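PDB 2YIK: endoglucanase from Clostridium thermocellum, which probably hydrolyses internal beta-1,4-glucosidic bonds of cellulose. Local coordinates for residues E301-Y306 with D345-A350; I328-N333 with D360-I365; N445-P450 with H485-N490. All blocks are in the same frame, centred on the assembly; numbering follows the deposited sequence.

Contact 1 of 3, residues E301-Y306 with D345-A350; sequences EAFKYY and DRYKRA
Tyr347 OH has three hydrogen-bond partners, one weak. It donates to Tyr306 O at 2.6 Å from Tyr347 OH, a short bond that approaches from well above the carbonyl plane instead of along a lone pair. The same oxygen is also hydrogen-bonded to Lys353 NZ, and weakly to Tyr308 N, so the ring is fixed at its far end just where the chain leaves helix 296-305. With CG anti to the backbone N (chi1 170°), the Tyr347 ring is carried past Phe303 to Tyr306, with Phe303 O at its edge, 3.4 Å from Tyr347 CE1. Its edge is turned toward the face of Phe303 in an offset edge-to-face pair, with the planes at 62°. Tyr347 CB sits directly over the same phenyl ring, 3.8 Å from the Phe303 centroid, a CH-pi contact. Tyr306 completes the aromatic cluster: its CD2 lies over one face of the Tyr347 ring, 3.7 Å from Tyr347 CE1. Beside the aromatics, Ala350 CB packs on Phe303 CB at 3.7 Å. Arg346 brings only its CB to the phenyl ring, and its guanidinium group goes on to salt bridges with Glu296 and Asp300. The helical segments approach to 8.2 Å between axes at an angle of 54°. Helix 322-336 packs against Ala302 and Tyr306, helix 279-293 touches Ala302 and Tyr305, and Phe361, in the loop before helix 363-373, touches Tyr347.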
# COMPACT_ATOMS: atom_id res chain seq x y z
N GLU A 301 12.31 8.39 18.00
CA GLU A 301 12.46 8.87 16.64
C GLU A 301 11.10 9.30 16.09
O GLU A 301 11.01 10.29 15.37
CB GLU A 301 13.07 7.78 15.75
CG GLU A 301 14.57 7.59 15.95
CD GLU A 301 15.35 8.87 15.72
OE1 GLU A 301 15.37 9.38 14.57
OE2 GLU A 301 15.93 9.39 16.68
N ALA A 302 10.05 8.57 16.44
CA ALA A 302 8.72 8.91 15.98
C ALA A 302 8.30 10.26 16.56
O ALA A 302 7.81 11.13 15.85
CB ALA A 302 7.72 7.84 16.37
N PHE A 303 8.53 10.43 17.86
CA PHE A 303 8.17 11.67 18.53
C PHE A 303 8.96 12.87 18.03
O PHE A 303 8.46 13.98 18.02
CB PHE A 303 8.35 11.54 20.05
CG PHE A 303 7.31 10.67 20.73
CD1 PHE A 303 6.17 10.25 20.04
CD2 PHE A 303 7.46 10.31 22.06
CE1 PHE A 303 5.19 9.49 20.68
CE2 PHE A 303 6.48 9.55 22.71
CZ PHE A 303 5.34 9.14 22.01
N LYS A 304 10.20 12.64 17.59
CA LYS A 304 11.05 13.71 17.08
C LYS A 304 10.49 14.36 15.80
O LYS A 304 10.62 15.57 15.61
CB LYS A 304 12.46 13.16 16.80
CG LYS A 304 13.50 14.21 16.39
CD LYS A 304 14.92 13.60 16.29
CE LYS A 304 15.34 12.91 17.59
NZ LYS A 304 16.72 12.29 17.56
N TYR A 305 9.85 13.58 14.94
CA TYR A 305 9.35 14.12 13.69
C TYR A 305 7.83 14.13 13.51
O TYR A 305 7.34 14.71 12.55
CB TYR A 305 10.00 13.38 12.52
CG TYR A 305 11.51 13.46 12.51
CD1 TYR A 305 12.16 14.63 12.09
CD2 TYR A 305 12.29 12.39 12.93
CE1 TYR A 305 13.56 14.72 12.09
CE2 TYR A 305 13.69 12.46 12.94
CZ TYR A 305 14.31 13.63 12.52
OH TYR A 305 15.69 13.70 12.52
N TYR A 306 7.10 13.50 14.42
CA TYR A 306 5.65 13.45 14.33
C TYR A 306 4.96 14.81 14.31
O TYR A 306 5.10 15.61 15.25
CB TYR A 306 5.08 12.60 15.48
CG TYR A 306 3.56 12.48 15.50
CD1 TYR A 306 2.85 12.19 14.33
CD2 TYR A 306 2.84 12.61 16.69
CE1 TYR A 306 1.45 12.04 14.35
CE2 TYR A 306 1.44 12.46 16.72
CZ TYR A 306 0.76 12.17 15.54
OH TYR A 306 -0.62 12.04 15.54
N ASP A 345 3.83 13.61 27.38
CA ASP A 345 4.82 14.58 27.82
C ASP A 345 6.16 14.38 27.13
O ASP A 345 6.88 15.35 26.90
CB ASP A 345 4.97 14.53 29.34
CG ASP A 345 3.73 15.03 30.05
OD1 ASP A 345 2.91 15.71 29.40
OD2 ASP A 345 3.57 14.74 31.26
N ARG A 346 6.50 13.13 26.81
CA ARG A 346 7.75 12.85 26.10
C ARG A 346 7.63 13.41 24.69
O ARG A 346 8.57 14.00 24.15
CB ARG A 346 8.00 11.33 26.04
CG ARG A 346 8.69 10.74 27.27
CD ARG A 346 8.74 9.21 27.20
NE ARG A 346 9.52 8.70 26.07
CZ ARG A 346 9.51 7.44 25.66
NH1 ARG A 346 8.76 6.54 26.28
NH2 ARG A 346 10.25 7.06 24.62
N TYR A 347 6.45 13.24 24.09
CA TYR A 347 6.24 13.77 22.74
C TYR A 347 6.34 15.30 22.72
O TYR A 347 6.93 15.87 21.81
CB TYR A 347 4.89 13.32 22.18
CG TYR A 347 4.56 14.04 20.89
CD1 TYR A 347 5.40 13.95 19.79
CD2 TYR A 347 3.45 14.88 20.81
CE1 TYR A 347 5.16 14.69 18.63
CE2 TYR A 347 3.19 15.62 19.66
CZ TYR A 347 4.05 15.53 18.58
OH TYR A 347 3.81 16.28 17.45
N LYS A 348 5.75 15.96 23.71
CA LYS A 348 5.81 17.41 23.77
C LYS A 348 7.26 17.88 23.88
O LYS A 348 7.67 18.82 23.20
CB LYS A 348 5.01 17.94 24.95
CG LYS A 348 3.51 17.78 24.79
CD LYS A 348 2.78 18.28 26.02
CE LYS A 348 1.90 17.20 26.61
NZ LYS A 348 1.07 17.68 27.74
N ARG A 349 8.04 17.21 24.73
CA ARG A 349 9.45 17.57 24.90
C ARG A 349 10.20 17.36 23.59
O ARG A 349 11.04 18.18 23.21
CB ARG A 349 10.10 16.74 26.01
CG ARG A 349 9.90 17.29 27.43
CD ARG A 349 10.76 16.55 28.46
NE ARG A 349 10.27 15.20 28.72
CZ ARG A 349 9.26 14.91 29.55
NH1 ARG A 349 8.65 15.88 30.22
NH2 ARG A 349 8.88 13.66 29.71
N ALA A 350 9.89 16.27 22.90
CA ALA A 350 10.55 15.93 21.64
C ALA A 350 10.24 16.84 20.45
O ALA A 350 11.09 17.04 19.59
CB ALA A 350 10.20 14.48 21.27

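Contact 2 of 3, residues I328-N333 with D360-I365; sequences ILAEIN and DFWKPI
Phe361 and Trp362 share nearly the same first torsion, with CG anti to the carbonyl carbon (chi1 -72° and -84°), yet as successive residues of a turn they send their rings to different parts of helix 322-336. Between them sits Ala330. Its CA lies 3.6 Å from Phe361 CB, while its methyl group is planted over the indole: Ala330 CB is 3.4 Å from the centroid of the Trp362 five-membered ring and 16° off the normal, a close CH-pi contact. One helical turn on, Asn333 crosses Phe361 at about a right angle, with Asn333 CB 3.6 Å from Phe361 CD2. At the benzo end of the indole, Glu331 CG lies 3.9 Å from Trp362 CZ2, a methylene meeting the ring obliquely.

The turn that presents the two rings is held by its own bonds. Asp360 OD1 accepts from Trp362 N at 3.0 Å, a capping bond at the approach to helix 363-373, and the type I turn from Asp360 to Lys363 closes behind it. A water accepts from Phe361 N at 3.0 Å and gives a weak bond to Asn333 OD1. The indole is fixed further by its NE1, which is hydrogen-bonded to Asp334, and by His410 and Tyr406, which make edge-to-face pairs with it.

Chemically, then, the join is apolar at its middle and polar at its margins. Asn333 belongs with Asp337, Ser340 and Glu344 to a calcium site, so the phenyl ring packs against a metal-binding residue. Glu331 lies close to Glu140, and one of these two carboxyl groups may therefore hold a proton.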
# COMPACT_ATOMS: atom_id res chain seq x y z
N ILE A 328 -1.33 4.35 14.73
CA ILE A 328 -0.41 3.42 15.37
C ILE A 328 0.13 3.99 16.68
O ILE A 328 0.21 3.28 17.68
CB ILE A 328 0.74 3.03 14.42
CG1 ILE A 328 0.16 2.49 13.11
CG2 ILE A 328 1.63 1.97 15.08
CD1 ILE A 328 -0.81 1.36 13.30
N LEU A 329 0.50 5.27 16.67
CA LEU A 329 1.01 5.91 17.88
C LEU A 329 -0.09 5.90 18.95
O LEU A 329 0.20 5.76 20.13
CB LEU A 329 1.46 7.35 17.58
CG LEU A 329 2.78 7.47 16.81
CD1 LEU A 329 3.09 8.93 16.52
CD2 LEU A 329 3.90 6.85 17.62
N ALA A 330 -1.34 6.04 18.53
CA ALA A 330 -2.43 6.03 19.49
C ALA A 330 -2.63 4.62 20.07
O ALA A 330 -2.90 4.47 21.26
CB ALA A 330 -3.72 6.51 18.83
N GLU A 331 -2.50 3.60 19.22
CA GLU A 331 -2.65 2.22 19.68
C GLU A 331 -1.49 1.89 20.62
O GLU A 331 -1.66 1.17 21.58
CB GLU A 331 -2.67 1.25 18.49
CG GLU A 331 -3.88 1.44 17.59
CD GLU A 331 -3.91 0.51 16.38
OE1 GLU A 331 -3.22 -0.53 16.38
OE2 GLU A 331 -4.64 0.83 15.42
N ILE A 332 -0.32 2.44 20.33
CA ILE A 332 0.86 2.23 21.16
C ILE A 332 0.60 2.84 22.54
O ILE A 332 0.92 2.24 23.57
CB ILE A 332 2.10 2.88 20.51
CG1 ILE A 332 2.61 1.98 19.38
CG2 ILE A 332 3.18 3.16 21.55
CD1 ILE A 332 3.65 2.63 18.50
N ASN A 333 0.01 4.02 22.54
CA ASN A 333 -0.29 4.70 23.79
C ASN A 333 -1.32 3.92 24.60
O ASN A 333 -1.20 3.82 25.82
CB ASN A 333 -0.83 6.10 23.53
CG ASN A 333 -1.20 6.80 24.82
OD1 ASN A 333 -2.38 7.02 25.11
ND2 ASN A 333 -0.20 7.12 25.60
N ASP A 360 -3.59 14.29 22.88
CA ASP A 360 -4.36 13.06 23.01
C ASP A 360 -4.10 12.39 21.68
O ASP A 360 -4.56 12.86 20.63
CB ASP A 360 -5.86 13.36 23.21
CG ASP A 360 -6.71 12.09 23.24
OD1 ASP A 360 -6.33 11.06 22.63
OD2 ASP A 360 -7.80 12.11 23.85
N PHE A 361 -3.36 11.29 21.72
CA PHE A 361 -2.99 10.60 20.50
C PHE A 361 -4.12 10.24 19.53
O PHE A 361 -3.90 10.23 18.33
CB PHE A 361 -2.12 9.38 20.85
CG PHE A 361 -0.72 9.76 21.31
CD1 PHE A 361 0.18 10.35 20.42
CD2 PHE A 361 -0.33 9.60 22.64
CE1 PHE A 361 1.44 10.78 20.85
CE2 PHE A 361 0.93 10.02 23.07
CZ PHE A 361 1.82 10.61 22.18
N TRP A 362 -5.32 9.99 20.03
CA TRP A 362 -6.45 9.68 19.14
C TRP A 362 -7.16 10.94 18.61
O TRP A 362 -7.89 10.87 17.62
CB TRP A 362 -7.49 8.81 19.85
CG TRP A 362 -7.20 7.34 19.85
CD1 TRP A 362 -7.03 6.54 20.94
CD2 TRP A 362 -7.07 6.49 18.70
NE1 TRP A 362 -6.81 5.24 20.54
CE2 TRP A 362 -6.82 5.18 19.17
CE3 TRP A 362 -7.13 6.70 17.31
CZ2 TRP A 362 -6.64 4.09 18.32
CZ3 TRP A 362 -6.95 5.61 16.45
CH2 TRP A 362 -6.70 4.32 16.97
N LYS A 363 -6.94 12.08 19.26
CA LYS A 363 -7.61 13.32 18.87
C LYS A 363 -7.39 13.73 17.41
O LYS A 363 -8.33 14.13 16.73
CB LYS A 363 -7.21 14.46 19.82
CG LYS A 363 -7.95 15.77 19.60
CD LYS A 363 -9.46 15.56 19.57
CE LYS A 363 -10.23 16.88 19.57
NZ LYS A 363 -11.70 16.62 19.62
N PRO A 364 -6.15 13.63 16.90
CA PRO A 364 -5.97 14.03 15.50
C PRO A 364 -6.81 13.21 14.53
O PRO A 364 -7.26 13.71 13.50
CB PRO A 364 -4.47 13.83 15.28
CG PRO A 364 -3.90 14.12 16.63
CD PRO A 364 -4.85 13.37 17.54
N ILE A 365 -7.03 11.94 14.86
CA ILE A 365 -7.82 11.06 14.01
C ILE A 365 -9.32 11.30 14.25
O ILE A 365 -10.13 11.12 13.34
CB ILE A 365 -7.44 9.57 14.25
CG1 ILE A 365 -6.16 9.25 13.47
CG2 ILE A 365 -8.59 8.65 13.85
CD1 ILE A 365 -6.29 9.41 11.96
O HOH W 1 -3.36 10.24 24.58

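Contact 3 of 3, residues N445-P450 with H485-N490; sequences NSVKYP and HVDRTN
Asp487 leaves its backbone with CG anti to the N (chi1 -173°), and this sends the side chain from CB across to the backbone of Val447, Lys448 and Tyr449. The contacts begin at CG, which comes within 3.4 Å of Lys448 N. At the tip the carboxylate splits its work between two successive amides. OD2 accepts from Lys448 N at 2.8 Å through its syn lone pair, in a nearly straight bond (169°). OD1 takes Tyr449 N at 2.9 Å, also on the syn side but 22° out of the carboxylate plane. OD2 further touches Val447 CA, and OD1 lies 3.4 Å from Tyr449 CB.

Around this fork the neighbours close in. Val447 CG1 approaches His485 NE2 to 3.4 Å, the valine crossing the imidazole at about a right angle. Thr489 OG1 lies at the edge of the Tyr449 ring, near its plane, 3.7 Å from CD2; it is also hydrogen-bonded to His467. Tyr449 O receives a CA-H...O contact from Thr489 CA at 3.2 Å.

Neither segment is a regular helix or strand: an aspartate at the centre of an inverse gamma turn clasps two consecutive amides of a second loop. The Thr489 end of this contact lies near His451, the predicted active-site residue, consistent with the long loops that build the catalytic cleft of family 9 (alpha/alpha)6 barrels.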
# COMPACT_ATOMS: atom_id res chain seq x y z
N ASN A 445 -23.91 -5.12 -12.27
CA ASN A 445 -23.87 -3.68 -12.50
C ASN A 445 -22.50 -3.04 -12.23
O ASN A 445 -22.42 -1.83 -12.05
CB ASN A 445 -24.95 -2.96 -11.68
CG ASN A 445 -24.79 -3.18 -10.19
OD1 ASN A 445 -25.04 -2.28 -9.39
ND2 ASN A 445 -24.40 -4.40 -9.81
N SER A 446 -21.44 -3.84 -12.21
CA SER A 446 -20.08 -3.34 -11.96
C SER A 446 -19.46 -2.75 -13.22
O SER A 446 -19.86 -3.10 -14.34
CB SER A 446 -19.18 -4.48 -11.47
OG SER A 446 -19.61 -5.01 -10.24
N VAL A 447 -18.48 -1.87 -13.06
CA VAL A 447 -17.79 -1.31 -14.21
C VAL A 447 -17.13 -2.50 -14.91
O VAL A 447 -16.71 -3.46 -14.25
CB VAL A 447 -16.71 -0.28 -13.80
CG1 VAL A 447 -17.38 0.99 -13.29
CG2 VAL A 447 -15.83 -0.85 -12.72
N LYS A 448 -17.03 -2.44 -16.23
CA LYS A 448 -16.47 -3.55 -16.99
C LYS A 448 -15.24 -3.25 -17.83
O LYS A 448 -14.64 -4.16 -18.39
CB LYS A 448 -17.56 -4.14 -17.89
CG LYS A 448 -18.76 -4.66 -17.11
CD LYS A 448 -20.01 -4.75 -17.97
CE LYS A 448 -21.14 -5.44 -17.22
NZ LYS A 448 -21.58 -4.71 -15.99
N TYR A 449 -14.85 -1.98 -17.91
CA TYR A 449 -13.70 -1.61 -18.73
C TYR A 449 -12.55 -0.93 -17.99
O TYR A 449 -12.14 0.18 -18.36
CB TYR A 449 -14.16 -0.70 -19.86
CG TYR A 449 -15.14 -1.35 -20.80
CD1 TYR A 449 -16.50 -1.40 -20.49
CD2 TYR A 449 -14.71 -1.95 -21.98
CE1 TYR A 449 -17.40 -2.04 -21.33
CE2 TYR A 449 -15.60 -2.59 -22.83
CZ TYR A 449 -16.95 -2.63 -22.50
OH TYR A 449 -17.82 -3.29 -23.33
N PRO A 450 -12.00 -1.58 -16.95
CA PRO A 450 -10.89 -0.92 -16.24
C PRO A 450 -9.68 -0.62 -17.13
O PRO A 450 -9.42 -1.33 -18.11
CB PRO A 450 -10.57 -1.90 -15.10
CG PRO A 450 -11.08 -3.24 -15.62
CD PRO A 450 -12.37 -2.86 -16.31
N HIS A 485 -19.75 8.92 -14.33
CA HIS A 485 -18.63 8.03 -14.62
C HIS A 485 -18.64 7.48 -16.05
O HIS A 485 -19.69 7.10 -16.57
CB HIS A 485 -18.69 6.85 -13.63
CG HIS A 485 -17.64 5.80 -13.87
ND1 HIS A 485 -16.38 5.88 -13.33
CD2 HIS A 485 -17.69 4.63 -14.55
CE1 HIS A 485 -15.69 4.80 -13.67
NE2 HIS A 485 -16.46 4.03 -14.41
N VAL A 486 -17.47 7.44 -16.69
CA VAL A 486 -17.37 6.89 -18.04
C VAL A 486 -16.62 5.57 -17.97
O VAL A 486 -15.42 5.53 -17.69
CB VAL A 486 -16.64 7.85 -19.01
CG1 VAL A 486 -16.36 7.13 -20.34
CG2 VAL A 486 -17.49 9.10 -19.24
N ASP A 487 -17.34 4.49 -18.22
CA ASP A 487 -16.76 3.15 -18.16
C ASP A 487 -16.13 2.70 -19.48
O ASP A 487 -16.72 1.95 -20.25
CB ASP A 487 -17.85 2.16 -17.71
CG ASP A 487 -17.31 0.77 -17.45
OD1 ASP A 487 -16.08 0.61 -17.33
OD2 ASP A 487 -18.13 -0.17 -17.35
N ARG A 488 -14.91 3.19 -19.73
CA ARG A 488 -14.16 2.86 -20.94
C ARG A 488 -12.71 2.54 -20.58
O ARG A 488 -12.15 3.14 -19.66
CB ARG A 488 -14.18 4.02 -21.94
CG ARG A 488 -15.47 4.17 -22.73
CD ARG A 488 -15.30 5.28 -23.76
NE ARG A 488 -14.23 4.97 -24.71
CZ ARG A 488 -14.35 4.15 -25.75
NH1 ARG A 488 -15.52 3.55 -26.00
NH2 ARG A 488 -13.31 3.92 -26.54
N THR A 489 -12.10 1.62 -21.32
CA THR A 489 -10.72 1.24 -21.07
C THR A 489 -9.78 2.44 -21.15
O THR A 489 -8.80 2.52 -20.39
CB THR A 489 -10.27 0.15 -22.08
OG1 THR A 489 -11.10 -1.01 -21.93
CG2 THR A 489 -8.82 -0.24 -21.84
N ASN A 490 -10.05 3.39 -22.03
CA ASN A 490 -9.17 4.55 -22.15
C ASN A 490 -9.49 5.71 -21.20
O ASN A 490 -8.87 6.77 -21.30
CB ASN A 490 -9.10 5.06 -23.60
CG ASN A 490 -10.43 5.56 -24.11
OD1 ASN A 490 -11.41 5.66 -23.37
ND2 ASN A 490 -10.48 5.90 -25.40

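Contacts 1 and 2 form one continuous packing region, their centres 13 Å apart. Phe303 CZ meets Phe361 CZ at 3.8 Å, and Tyr306 CD2 meets Leu329 CD1 at 3.7 Å, so the aromatic cluster of the first runs into the core of the second. Their segments alternate along the chain, which interlocks helices 296-305, 322-336 and 342-350 with the start of 363-373. Contact 2 carries the calcium ligand Asn333. Contact 3 lies apart, its centre about 46 Å from that of contact 1 and 39 Å from that of contact 2. It is the one near the predicted active site: the side chain of Thr489 is about 5 Å from that of His451.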